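Long-range contacts in inorganic pyrophosphatase (Anaplasma phagocytophilum, PDB 3LD3), which probably hydrolyses inorganic pyrophosphate to two phosphate ions, using magnesium as cofactor, and works as a homohexamer: residues P34-V39 against C108-G113; V63-P68 against K165-K170; V91-L96 against V127-A132; L115-E120 against V172-W177. All coordinates share one frame; numbering follows the deposited sequence. Where two conformers were deposited one is given.

Interaction 1 (P34-V39 against C108-G113); sequences PEEVNV and CVRPVG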
loop_
_atom_site.group_PDB
_atom_site.type_symbol
_atom_site.label_atom_id
_atom_site.label_comp_id
_atom_site.label_asym_id
_atom_site.label_seq_id
_atom_site.Cartn_x
_atom_site.Cartn_y
_atom_site.Cartn_z
ATOM N N PRO A 34 -26.850 -6.327 23.089
ATOM C CA PRO A 34 -26.315 -5.291 22.226
ATOM C C PRO A 34 -25.107 -4.532 22.787
ATOM O O PRO A 34 -24.646 -3.596 22.150
ATOM C CB PRO A 34 -27.521 -4.339 22.089
ATOM C CG PRO A 34 -28.136 -4.398 23.432
ATOM C CD PRO A 34 -28.000 -5.834 23.874
ATOM N N GLU A 35 -24.604 -4.899 23.963
ATOM C CA GLU A 35 -23.477 -4.195 24.593
ATOM C C GLU A 35 -22.180 -4.368 23.790
ATOM O O GLU A 35 -21.395 -3.442 23.663
ATOM C CB GLU A 35 -23.258 -4.671 26.030
ATOM C CG GLU A 35 -24.493 -4.543 26.930
ATOM C CD GLU A 35 -24.938 -3.107 27.101
ATOM O OE1 GLU A 35 -24.067 -2.214 27.209
ATOM O OE2 GLU A 35 -26.166 -2.874 27.145
ATOM N N GLU A 36 -21.965 -5.579 23.293
ATOM C CA GLU A 36 -20.904 -5.870 22.306
ATOM C C GLU A 36 -21.541 -6.723 21.216
ATOM O O GLU A 36 -22.329 -7.625 21.509
ATOM C CB GLU A 36 -19.720 -6.631 22.953
ATOM C CG GLU A 36 -18.930 -5.789 23.946
ATOM C CD GLU A 36 -17.869 -6.533 24.734
ATOM O OE1 GLU A 36 -17.765 -7.757 24.626
ATOM O OE2 GLU A 36 -17.162 -5.858 25.514
ATOM N N VAL A 37 -21.178 -6.455 19.964
ATOM C CA VAL A 37 -21.797 -7.138 18.847
ATOM C C VAL A 37 -20.729 -7.541 17.862
ATOM O O VAL A 37 -19.648 -6.933 17.835
ATOM C CB VAL A 37 -22.863 -6.257 18.126
ATOM C CG1 VAL A 37 -24.048 -5.910 19.091
ATOM C CG2 VAL A 37 -22.258 -4.938 17.607
ATOM N N ASN A 38 -21.046 -8.558 17.068
ATOM C CA ASN A 38 -20.197 -8.979 15.958
ATOM C C ASN A 38 -20.527 -8.185 14.699
ATOM O O ASN A 38 -21.705 -7.974 14.363
ATOM C CB ASN A 38 -20.396 -10.477 15.661
ATOM C CG ASN A 38 -20.049 -11.365 16.808
ATOM O OD1 ASN A 38 -19.183 -11.028 17.621
ATOM N ND2 ASN A 38 -20.691 -12.562 16.882
ATOM N N VAL A 39 -19.481 -7.778 13.980
ATOM C CA VAL A 39 -19.617 -7.092 12.711
ATOM C C VAL A 39 -18.760 -7.837 11.693
ATOM O O VAL A 39 -17.582 -8.023 11.916
ATOM C CB VAL A 39 -19.203 -5.608 12.800
ATOM C CG1 VAL A 39 -19.319 -4.905 11.413
ATOM C CG2 VAL A 39 -20.093 -4.880 13.867
ATOM N N CYS A 108 -15.469 -8.014 17.005
ATOM C CA CYS A 108 -16.310 -7.748 18.160
ATOM C C CYS A 108 -16.165 -6.282 18.563
ATOM O O CYS A 108 -15.058 -5.782 18.833
ATOM C CB CYS A 108 -15.950 -8.705 19.298
ATOM S SG CYS A 108 -17.030 -8.509 20.733
ATOM N N VAL A 109 -17.295 -5.575 18.589
ATOM C CA VAL A 109 -17.285 -4.136 18.770
ATOM C C VAL A 109 -18.324 -3.677 19.797
ATOM O O VAL A 109 -19.264 -4.395 20.115
ATOM C CB VAL A 109 -17.554 -3.394 17.430
ATOM C CG1 VAL A 109 -16.564 -3.938 16.310
ATOM C CG2 VAL A 109 -19.031 -3.592 16.970
ATOM N N ARG A 110 -18.090 -2.473 20.297
ATOM C CA ARG A 110 -18.974 -1.820 21.248
ATOM C C ARG A 110 -19.616 -0.639 20.541
ATOM O O ARG A 110 -18.893 0.257 20.122
ATOM C CB ARG A 110 -18.177 -1.198 22.388
ATOM C CG ARG A 110 -17.585 -2.078 23.370
ATOM C CD ARG A 110 -17.219 -1.208 24.588
ATOM N NE ARG A 110 -16.013 -0.378 24.413
ATOM C CZ ARG A 110 -15.999 0.956 24.385
ATOM N NH1 ARG A 110 -17.099 1.644 24.398
ATOM N NH2 ARG A 110 -14.855 1.598 24.308
ATOM N N PRO A 111 -20.955 -0.627 20.393
ATOM C CA PRO A 111 -21.625 0.562 19.823
ATOM C C PRO A 111 -21.442 1.799 20.685
ATOM O O PRO A 111 -21.577 1.726 21.935
ATOM C CB PRO A 111 -23.104 0.164 19.797
ATOM C CG PRO A 111 -23.102 -1.308 19.887
ATOM C CD PRO A 111 -21.922 -1.682 20.714
ATOM N N VAL A 112 -21.163 2.925 20.048
ATOM C CA VAL A 112 -20.999 4.194 20.771
ATOM C C VAL A 112 -21.986 5.281 20.329
ATOM O O VAL A 112 -22.077 6.336 20.982
ATOM C CB VAL A 112 -19.544 4.751 20.743
ATOM C CG1 VAL A 112 -18.572 3.733 21.375
ATOM C CG2 VAL A 112 -19.089 5.211 19.316
ATOM N N GLY A 113 -22.732 5.033 19.267
ATOM C CA GLY A 113 -23.701 6.008 18.795
ATOM C C GLY A 113 -24.326 5.541 17.510
ATOM O O GLY A 113 -24.022 4.456 16.982
#

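Interaction 2 (V63-P68 against K165-K170); sequences VDRFLP and KLEKDK. With PO4 (phosphate ion), chain C.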
loop_
_atom_site.group_PDB
_atom_site.type_symbol
_atom_site.label_atom_id
_atom_site.label_comp_id
_atom_site.label_asym_id
_atom_site.label_seq_id
_atom_site.Cartn_x
_atom_site.Cartn_y
_atom_site.Cartn_z
ATOM N N VAL A 63 -18.626 -7.416 -5.493
ATOM C CA VAL A 63 -18.489 -6.017 -5.724
ATOM C C VAL A 63 -19.894 -5.484 -6.071
ATOM O O VAL A 63 -20.400 -5.750 -7.169
ATOM C CB VAL A 63 -17.532 -5.740 -6.898
ATOM C CG1 VAL A 63 -17.400 -4.236 -7.116
ATOM C CG2 VAL A 63 -16.131 -6.380 -6.600
ATOM N N ASP A 64 -20.460 -4.678 -5.195
ATOM C CA ASP A 64 -21.735 -4.038 -5.486
ATOM C C ASP A 64 -21.508 -2.938 -6.510
ATOM O O ASP A 64 -22.198 -2.871 -7.531
ATOM C CB ASP A 64 -22.371 -3.456 -4.246
ATOM C CG ASP A 64 -23.652 -2.700 -4.574
ATOM O OD1 ASP A 64 -24.597 -3.330 -5.095
ATOM O OD2 ASP A 64 -23.676 -1.474 -4.371
ATOM N N ARG A 65 -20.545 -2.071 -6.224
ATOM C CA ARG A 65 -20.157 -1.022 -7.157
ATOM C C ARG A 65 -18.804 -0.430 -6.808
ATOM O O ARG A 65 -18.280 -0.655 -5.710
ATOM C CB ARG A 65 -21.209 0.103 -7.125
ATOM C CG ARG A 65 -21.220 0.956 -5.886
ATOM C CD ARG A 65 -22.457 1.871 -5.862
ATOM N NE ARG A 65 -22.563 2.731 -4.682
ATOM C CZ ARG A 65 -23.077 2.392 -3.507
ATOM N NH1 ARG A 65 -23.463 1.151 -3.261
ATOM N NH2 ARG A 65 -23.152 3.292 -2.532
ATOM N N PHE A 66 -18.256 0.336 -7.728
ATOM C CA PHE A 66 -17.223 1.285 -7.404
ATOM C C PHE A 66 -17.933 2.624 -7.145
ATOM O O PHE A 66 -18.816 3.021 -7.930
ATOM C CB PHE A 66 -16.216 1.387 -8.544
ATOM C CG PHE A 66 -15.488 0.079 -8.859
ATOM C CD1 PHE A 66 -14.164 -0.123 -8.458
ATOM C CD2 PHE A 66 -16.117 -0.937 -9.555
ATOM C CE1 PHE A 66 -13.516 -1.315 -8.743
ATOM C CE2 PHE A 66 -15.481 -2.125 -9.840
ATOM C CZ PHE A 66 -14.150 -2.310 -9.418
ATOM N N LEU A 67 -17.613 3.306 -6.063
ATOM C CA LEU A 67 -18.305 4.576 -5.794
ATOM C C LEU A 67 -17.981 5.525 -6.943
ATOM O O LEU A 67 -16.841 5.639 -7.357
ATOM C CB LEU A 67 -17.853 5.215 -4.478
ATOM C CG LEU A 67 -17.961 4.454 -3.159
ATOM C CD1 LEU A 67 -17.581 5.337 -1.957
ATOM C CD2 LEU A 67 -19.388 3.895 -3.044
ATOM N N PRO A 68 -19.002 6.227 -7.479
ATOM C CA PRO A 68 -18.724 7.126 -8.568
ATOM C C PRO A 68 -18.089 8.434 -8.117
ATOM O O PRO A 68 -17.399 9.075 -8.916
ATOM C CB PRO A 68 -20.094 7.352 -9.215
ATOM C CG PRO A 68 -21.048 6.894 -8.335
ATOM C CD PRO A 68 -20.430 5.944 -7.335
ATOM N N LYS A 165 -24.382 11.380 -4.458
ATOM C CA LYS A 165 -24.901 12.501 -5.241
ATOM C C LYS A 165 -24.877 12.266 -6.740
ATOM O O LYS A 165 -25.648 12.899 -7.471
ATOM C CB LYS A 165 -24.136 13.787 -4.921
ATOM C CG LYS A 165 -24.580 14.467 -3.665
ATOM C CD LYS A 165 -25.899 15.224 -3.837
ATOM C CE LYS A 165 -26.439 15.618 -2.498
ATOM N NZ LYS A 165 -27.707 16.414 -2.580
ATOM N N LEU A 166 -23.971 11.419 -7.227
ATOM C CA LEU A 166 -23.875 11.161 -8.668
ATOM C C LEU A 166 -24.749 9.994 -9.137
ATOM O O LEU A 166 -24.760 9.659 -10.327
ATOM C CB LEU A 166 -22.413 10.942 -9.077
ATOM C CG LEU A 166 -21.535 12.157 -8.795
ATOM C CD1 LEU A 166 -20.076 11.931 -9.243
ATOM C CD2 LEU A 166 -22.096 13.427 -9.469
ATOM N N GLU A 167 -25.477 9.383 -8.212
ATOM C CA GLU A 167 -26.430 8.332 -8.535
ATOM C C GLU A 167 -27.845 8.914 -8.421
ATOM O O GLU A 167 -28.365 9.097 -7.339
ATOM C CB GLU A 167 -26.237 7.138 -7.595
ATOM C CG GLU A 167 -24.945 6.398 -7.882
ATOM C CD GLU A 167 -24.267 5.820 -6.651
ATOM O OE1 GLU A 167 -23.831 6.587 -5.756
ATOM O OE2 GLU A 167 -24.160 4.577 -6.582
ATOM N N LYS A 168 -28.442 9.172 -9.572
ATOM C CA LYS A 168 -29.634 10.010 -9.674
ATOM C C LYS A 168 -30.854 9.501 -8.939
ATOM O O LYS A 168 -31.705 10.306 -8.553
ATOM C CB LYS A 168 -30.023 10.208 -11.158
ATOM C CG LYS A 168 -30.127 8.885 -11.947
ATOM C CD LYS A 168 -30.275 9.106 -13.439
ATOM C CE LYS A 168 -31.667 9.450 -13.772
ATOM N NZ LYS A 168 -32.563 8.320 -13.456
ATOM N N ASP A 169 -30.959 8.183 -8.781
ATOM C CA ASP A 169 -32.147 7.569 -8.151
ATOM C C ASP A 169 -31.944 7.230 -6.684
ATOM O O ASP A 169 -32.832 6.659 -6.041
ATOM C CB ASP A 169 -32.551 6.320 -8.921
ATOM C CG ASP A 169 -33.262 6.649 -10.226
ATOM O OD1 ASP A 169 -33.291 7.828 -10.648
ATOM O OD2 ASP A 169 -33.804 5.707 -10.828
ATOM N N LYS A 170 -30.766 7.563 -6.167
ATOM C CA LYS A 170 -30.470 7.459 -4.756
ATOM C C LYS A 170 -30.520 8.852 -4.137
ATOM O O LYS A 170 -30.430 9.861 -4.829
ATOM C CB LYS A 170 -29.110 6.821 -4.564
ATOM C CG LYS A 170 -29.026 5.418 -5.167
ATOM C CD LYS A 170 -27.675 4.802 -4.942
ATOM C CE LYS A 170 -27.471 3.576 -5.802
ATOM N NZ LYS A 170 -26.278 2.785 -5.349
HETATM P P PO4 C . -25.483 1.460 0.390
HETATM O O1 PO4 C . -26.838 2.086 0.602
HETATM O O2 PO4 C . -25.417 0.748 -0.949
HETATM O O3 PO4 C . -24.398 2.518 0.392
HETATM O O4 PO4 C . -25.230 0.480 1.537
HETATM O O HOH W 1 -25.546 0.031 -6.215
HETATM O O HOH W 2 -22.236 5.765 -3.906
#

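Interaction 3 (V91-L96 against V127-A132); sequences VDVLVL and VLAVPA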
loop_
_atom_site.group_PDB
_atom_site.type_symbol
_atom_site.label_atom_id
_atom_site.label_comp_id
_atom_site.label_asym_id
_atom_site.label_seq_id
_atom_site.Cartn_x
_atom_site.Cartn_y
_atom_site.Cartn_z
ATOM N N VAL A 91 -28.346 -4.577 10.343
ATOM C CA VAL A 91 -27.866 -3.302 10.836
ATOM C C VAL A 91 -26.455 -3.039 10.316
ATOM O O VAL A 91 -25.591 -3.916 10.392
ATOM C CB VAL A 91 -27.786 -3.309 12.376
ATOM C CG1 VAL A 91 -27.167 -1.994 12.909
ATOM C CG2 VAL A 91 -29.194 -3.567 13.008
ATOM N N ASP A 92 -26.261 -1.854 9.740
ATOM C CA ASP A 92 -24.970 -1.424 9.227
ATOM C C ASP A 92 -24.190 -0.730 10.330
ATOM O O ASP A 92 -24.745 0.069 11.103
ATOM C CB ASP A 92 -25.171 -0.466 8.069
ATOM C CG ASP A 92 -25.835 -1.137 6.877
ATOM O OD1 ASP A 92 -25.510 -2.314 6.597
ATOM O OD2 ASP A 92 -26.695 -0.477 6.249
ATOM N N VAL A 93 -22.892 -1.028 10.395
ATOM C CA VAL A 93 -22.010 -0.480 11.397
ATOM C C VAL A 93 -20.724 0.065 10.776
ATOM O O VAL A 93 -20.045 -0.631 9.989
ATOM C CB VAL A 93 -21.639 -1.550 12.462
ATOM C CG1 VAL A 93 -20.852 -0.921 13.652
ATOM C CG2 VAL A 93 -22.903 -2.259 12.978
ATOM N N LEU A 94 -20.367 1.268 11.211
ATOM C CA LEU A 94 -19.074 1.876 11.003
ATOM C C LEU A 94 -18.193 1.537 12.206
ATOM O O LEU A 94 -18.485 1.903 13.349
ATOM C CB LEU A 94 -19.209 3.398 10.891
ATOM C CG LEU A 94 -19.969 3.891 9.638
ATOM C CD1 LEU A 94 -20.727 5.236 9.932
ATOM C CD2 LEU A 94 -19.035 4.001 8.495
ATOM N N VAL A 95 -17.110 0.818 11.953
ATOM C CA VAL A 95 -16.184 0.414 13.031
ATOM C C VAL A 95 -14.877 1.208 12.919
ATOM O O VAL A 95 -14.072 0.999 12.017
ATOM C CB VAL A 95 -15.891 -1.117 12.980
ATOM C CG1 VAL A 95 -14.951 -1.501 14.127
ATOM C CG2 VAL A 95 -17.146 -1.911 13.033
ATOM N N LEU A 96 -14.684 2.163 13.814
ATOM C CA LEU A 96 -13.462 2.927 13.873
ATOM C C LEU A 96 -12.405 2.047 14.488
ATOM O O LEU A 96 -12.667 1.415 15.497
ATOM C CB LEU A 96 -13.668 4.198 14.721
ATOM C CG LEU A 96 -12.419 5.063 14.918
ATOM C CD1 LEU A 96 -11.814 5.596 13.619
ATOM C CD2 LEU A 96 -12.813 6.193 15.912
ATOM N N VAL A 127 -24.859 2.697 12.687
ATOM C CA VAL A 127 -24.298 2.592 14.013
ATOM C C VAL A 127 -22.793 2.876 13.910
ATOM O O VAL A 127 -22.145 2.463 12.936
ATOM C CB VAL A 127 -24.550 1.182 14.588
ATOM C CG1 VAL A 127 -23.794 0.940 15.939
ATOM C CG2 VAL A 127 -26.036 0.943 14.784
ATOM N N LEU A 128 -22.269 3.622 14.871
ATOM C CA LEU A 128 -20.847 3.850 15.052
ATOM C C LEU A 128 -20.321 3.055 16.243
ATOM O O LEU A 128 -20.905 3.081 17.316
ATOM C CB LEU A 128 -20.542 5.329 15.271
ATOM C CG LEU A 128 -19.071 5.743 15.409
ATOM C CD1 LEU A 128 -18.248 5.450 14.119
ATOM C CD2 LEU A 128 -18.896 7.250 15.807
ATOM N N ALA A 129 -19.231 2.318 16.022
ATOM C CA ALA A 129 -18.672 1.440 17.053
ATOM C C ALA A 129 -17.138 1.529 17.103
ATOM O O ALA A 129 -16.483 1.983 16.146
ATOM C CB ALA A 129 -19.124 -0.026 16.826
ATOM N N VAL A 130 -16.579 1.076 18.219
ATOM C CA VAL A 130 -15.142 0.930 18.383
ATOM C C VAL A 130 -14.885 -0.521 18.765
ATOM O O VAL A 130 -15.813 -1.220 19.189
ATOM C CB VAL A 130 -14.555 1.901 19.416
ATOM C CG1 VAL A 130 -14.760 3.408 18.988
ATOM C CG2 VAL A 130 -15.148 1.691 20.817
ATOM N N PRO A 131 -13.647 -1.008 18.608
ATOM C CA PRO A 131 -13.393 -2.399 19.010
ATOM C C PRO A 131 -13.694 -2.624 20.491
ATOM O O PRO A 131 -13.518 -1.711 21.303
ATOM C CB PRO A 131 -11.903 -2.559 18.741
ATOM C CG PRO A 131 -11.595 -1.548 17.697
ATOM C CD PRO A 131 -12.437 -0.383 18.055
ATOM N N ALA A 132 -14.174 -3.813 20.816
ATOM C CA ALA A 132 -14.267 -4.254 22.204
ATOM C C ALA A 132 -12.901 -4.121 22.873
ATOM O O ALA A 132 -11.862 -4.265 22.249
ATOM C CB ALA A 132 -14.759 -5.692 22.273
#

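Interaction 4 (L115-E120 against V172-W177); sequences LMMNDE and VSVGCW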
loop_
_atom_site.group_PDB
_atom_site.type_symbol
_atom_site.label_atom_id
_atom_site.label_comp_id
_atom_site.label_asym_id
_atom_site.label_seq_id
_atom_site.Cartn_x
_atom_site.Cartn_y
_atom_site.Cartn_z
ATOM N N LEU A 115 -25.956 7.331 13.713
ATOM C CA LEU A 115 -26.298 8.468 12.889
ATOM C C LEU A 115 -27.588 8.113 12.188
ATOM O O LEU A 115 -27.642 7.171 11.387
ATOM C CB LEU A 115 -25.197 8.776 11.873
ATOM C CG LEU A 115 -25.390 9.991 10.988
ATOM C CD1 LEU A 115 -25.588 11.278 11.819
ATOM C CD2 LEU A 115 -24.176 10.106 9.999
ATOM N N MET A 116 -28.648 8.863 12.484
ATOM C CA MET A 116 -29.915 8.637 11.807
ATOM C C MET A 116 -29.901 9.247 10.409
ATOM O O MET A 116 -29.390 10.343 10.184
ATOM C CB MET A 116 -31.087 9.228 12.614
ATOM C CG MET A 116 -31.144 8.817 14.063
ATOM S SD MET A 116 -31.010 7.044 14.388
ATOM C CE MET A 116 -32.475 6.348 13.605
ATOM N N MET A 117 -30.485 8.533 9.466
ATOM C CA MET A 117 -30.614 9.022 8.125
ATOM C C MET A 117 -31.690 8.244 7.415
ATOM O O MET A 117 -31.969 7.086 7.767
ATOM C CB MET A 117 -29.280 8.909 7.364
ATOM C CG MET A 117 -28.847 7.516 7.064
ATOM S SD MET A 117 -27.141 7.509 6.415
ATOM C CE MET A 117 -26.248 8.210 7.788
ATOM N N ASN A 118 -32.297 8.907 6.441
ATOM C CA ASN A 118 -33.286 8.321 5.556
ATOM C C ASN A 118 -32.736 8.360 4.142
ATOM O O ASN A 118 -32.173 9.367 3.727
ATOM C CB ASN A 118 -34.587 9.118 5.601
ATOM C CG ASN A 118 -35.272 9.022 6.936
ATOM O OD1 ASN A 118 -35.870 9.995 7.396
ATOM N ND2 ASN A 118 -35.185 7.853 7.579
ATOM N N ASP A 119 -32.901 7.266 3.412
ATOM C CA ASP A 119 -32.437 7.213 2.021
ATOM C C ASP A 119 -33.450 6.506 1.120
ATOM O O ASP A 119 -34.617 6.361 1.498
ATOM C CB ASP A 119 -31.038 6.586 1.960
ATOM C CG ASP A 119 -31.022 5.110 2.340
ATOM O OD1 ASP A 119 -29.922 4.523 2.315
ATOM O OD2 ASP A 119 -32.087 4.538 2.629
ATOM N N GLU A 120 -33.016 6.103 -0.080
ATOM C CA GLU A 120 -33.894 5.447 -1.053
ATOM C C GLU A 120 -34.454 4.101 -0.548
ATOM O O GLU A 120 -35.468 3.624 -1.055
ATOM C CB GLU A 120 -33.184 5.279 -2.412
ATOM C CG GLU A 120 -32.021 4.266 -2.454
ATOM C CD GLU A 120 -30.674 4.809 -1.921
ATOM O OE1 GLU A 120 -30.571 6.000 -1.538
ATOM O OE2 GLU A 120 -29.711 4.019 -1.887
ATOM N N VAL A 172 -29.869 10.703 0.107
ATOM C CA VAL A 172 -29.698 10.558 1.537
ATOM C C VAL A 172 -30.011 11.872 2.243
ATOM O O VAL A 172 -29.498 12.933 1.891
ATOM C CB VAL A 172 -28.283 10.134 1.886
ATOM C CG1 VAL A 172 -28.182 9.841 3.392
ATOM C CG2 VAL A 172 -27.872 8.898 1.057
ATOM N N SER A 173 -30.891 11.804 3.223
ATOM C CA SER A 173 -31.136 12.951 4.083
ATOM C C SER A 173 -30.643 12.547 5.465
ATOM O O SER A 173 -31.213 11.677 6.113
ATOM C CB SER A 173 -32.612 13.352 4.075
ATOM O OG SER A 173 -32.857 14.390 5.008
ATOM N N VAL A 174 -29.539 13.165 5.873
ATOM C CA VAL A 174 -28.858 12.809 7.103
ATOM C C VAL A 174 -29.440 13.618 8.243
ATOM O O VAL A 174 -29.587 14.835 8.104
ATOM C CB VAL A 174 -27.338 13.030 6.986
ATOM C CG1 VAL A 174 -26.635 12.759 8.350
ATOM C CG2 VAL A 174 -26.769 12.102 5.896
ATOM N N GLY A 175 -29.755 12.920 9.347
ATOM C CA GLY A 175 -30.289 13.501 10.575
ATOM C C GLY A 175 -29.229 13.749 11.633
ATOM O O GLY A 175 -28.116 14.171 11.333
ATOM N N CYS A 176 -29.563 13.467 12.884
ATOM C CA CYS A 176 -28.664 13.764 13.981
ATOM C C CYS A 176 -28.035 12.494 14.533
ATOM O O CYS A 176 -28.526 11.405 14.290
ATOM C CB CYS A 176 -29.417 14.474 15.085
ATOM S SG CYS A 176 -30.018 16.064 14.521
ATOM N N TRP A 177 -26.954 12.684 15.276
ATOM C CA TRP A 177 -26.345 11.617 16.061
ATOM C C TRP A 177 -27.198 11.349 17.299
ATOM O O TRP A 177 -27.758 12.297 17.906
ATOM C CB TRP A 177 -24.948 12.042 16.501
ATOM C CG TRP A 177 -23.942 12.015 15.391
ATOM C CD1 TRP A 177 -23.495 13.065 14.646
ATOM C CD2 TRP A 177 -23.228 10.865 14.941
ATOM N NE1 TRP A 177 -22.565 12.636 13.732
ATOM C CE2 TRP A 177 -22.374 11.289 13.888
ATOM C CE3 TRP A 177 -23.227 9.523 15.312
ATOM C CZ2 TRP A 177 -21.549 10.415 13.206
ATOM C CZ3 TRP A 177 -22.395 8.645 14.627
ATOM C CH2 TRP A 177 -21.553 9.109 13.598
#

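Interaction 1 (P34-V39 against C108-G113)
Val-37 and Val-109 face each other as an antiparallel hydrogen-bonded pair, joining strand 37-41 to strand 106-119 in the beta barrel of the soluble pyrophosphatases. Both backbone bonds are short: Val-37 N reaches Val-109 O at 2.8 Å, and Val-109 N returns to Val-37 O over the same length. The two short segments run 118° apart, and a second bridge, the non-hydrogen-bonded pair of Asn-38 with Cys-108, follows the first.

Glu-36 is worth following outward. Its CB sits over Val-109 O at 3.6 Å, with Cys-108 SG beside it; CG then meets Arg-110 CG at 4.0 Å, aliphatic part against aliphatic part. From there the chain runs extended, CD opposite CA (chi2 173°), and it brings OE1 to 4.0 Å from Cys-108 SG. The carboxylate does not close on the arginine: Glu-36 OE2 and Arg-110 NE stay 5.7 Å apart, and Arg-110 NH1 turns instead to the carbonyl of Ile-142.

On the other face the valines do the work. Val-109 CG2 lies near two methyls, Val-37 CG2 at 3.6 Å and Val-39 CG2 at 3.5 Å; the Val-39 and Val-109 side chains cross at about a right angle. Ile-187 of helix 180-195 packs on Val-37 and Pro-111, closing this side. Further along, the Pro-111 ring lies against the carbonyl oxygens of Pro-34 and Glu-35.

The two strands are thus held by two backbone bonds and a valine cluster, while the charges of Glu-36 and Arg-110 probably attract each other only weakly.

Interaction 2 (V63-P68 against K165-K170)
Leu-166 meets Pro-68 where the loop after helix 150-162 comes up to the end of strand 61-66, beside a phosphate pocket; together Asp-64, Arg-65, Glu-167 and Lys-170 form a salt-bridge network. The leucine CB lies 4.3 Å from Pro-68 CB, and its CD1 approaches the proline carbonyl, whose oxygen is hydrogen-bonded to Ser-155 of a neighbouring subunit.

Next comes Glu-167, the first residue of a type I beta turn that ends at Lys-170. Its carboxylate carbon CD rests on Pro-68 CG at 3.8 Å, the two side chains at about a right angle. Beyond the proline, OE2 makes a salt bridge to Arg-65 NE at 3.1 Å, the carboxylate and guanidinium planes 49° apart. OE1 accepts a hydrogen bond from a water, which itself accepts one from Arg-65 NH2.

Lys-170 closes the turn, with its N bonded to Glu-167 O. The extended side chain carries NZ over one face of the Arg-65 guanidinium, while NZ itself bonds Glu-167 OE2 at 3.0 Å from above the carboxylate plane. Glu-167 thus bridges both cations, and Arg-65, a predicted substrate ligand, is fixed in rotation: Asp-64 OD2 takes NH1 in the guanidinium plane. The phosphate, also bound by Tyr-163, Lys-121 and Lys-164, receives Arg-65 NH1 on O2 at 3.1 Å and NH2 on O3 with a nearly straight N-H...O angle of 178°.

Interaction 3 (V91-L96 against V127-A132)
Val-93 and Val-127 lie side by side, their side chains pointing the same way, at the start of a parallel pairing between strands 92-95 and 122-131 in the barrel. Val-93 CG2 is 4.1 Å from Val-127 CB. With CG1 opposite the backbone N (chi1 -172°), Val-93 sends that methyl diagonally across to Ala-129 CB on the neighbouring strand, at 3.7 Å. Val-127 in turn offers CG2 to Val-91 CG1, also at 3.7 Å, and these two valines approach at a slant. Leu-186 of helix 180-195 covers both Val-91 and Val-127.

The other face belongs to the leucines. Leu-128 CD1 leans back over the neighbouring strand, to Leu-94 CB at 3.9 Å, and helix 150-162 packs on them through Ile-156 and Phe-160 at Leu-94 and Leu-153 at Leu-128.

Four backbone bonds run between the strands. The two shortest are Leu-94 N to Val-127 O at 2.8 Å, also the straightest with 166° at the hydrogen, and Ala-129 N to Leu-94 O, again at 2.8 Å. At the far end Pro-131 CD crowds Leu-96 O at 3.1 Å, and that buried oxygen has no hydrogen-bond partner.

Asp-92 turns its carboxylate away to Lys-126 in a salt bridge. At one end of this apolar pairing there thus sits an aspartate predicted to bind magnesium, its main chain tied through O to Val-127 N.

Interaction 4 (L115-E120 against V172-W177)
Leu-115 sets a methyl over the face of the Trp-177 indole: CD1 stands 3.7 Å from the centroid of the five-membered ring and only 5° off its normal, a CH-pi contact. In the leucine, chi1 of -177° and chi2 of 57° together place CD1 over the five-membered ring while CB faces the benzene side. CD1 also touches Val-174 CG1 at 3.9 Å. Further down the same face Met-117 brings SD to 4.0 Å from Val-172 CG1.

The antiparallel backbone positions these groups. Met-116 N bonds Cys-176 O at 3.1 Å, and Gly-175 N bonds Met-116 O at 2.7 Å; between the Leu-115 and Met-117 pairs the register slips by one residue, a beta bulge. Asn-118 and Ser-173 then make a regular pair, with Ser-173 N to Asn-118 O at 2.8 Å.

Outward, helix 150-162 backs the apolar face, Phe-160 on Met-117 and Leu-153 on Trp-177, and Tyr-145 meets the indole with nearly parallel planes. Asp-119 OD2 accepts a hydrogen bond from Lys-121 N, and the carboxylate lies close to Asp-124, a predicted magnesium ligand.

Over residues 115-120 the contact therefore changes from apolar packing against Trp-177 to an acidic end bordering the probable metal site.

Interactions 1 and 3 are the buried ones, their centres 6 Å apart; strands 106-119 and 122-131, neighbours in the sheet, bond directly between them, as in Arg-110 N to Val-130 O at 2.8 Å. Interaction 4 uses the same strand 106-119 as interaction 1 but further along, and is only partly buried; it touches interaction 3 where Trp-177 packs on Leu-128. All three rest on main-chain pairing and apolar side chains, parallel in interaction 3 and antiparallel in the others. Interaction 2 differs: it is a surface contact of charges, waters and phosphate, with Pro-68 packed against Leu-166 and Glu-167, linked to interaction 4 through Lys-170 against Glu-120.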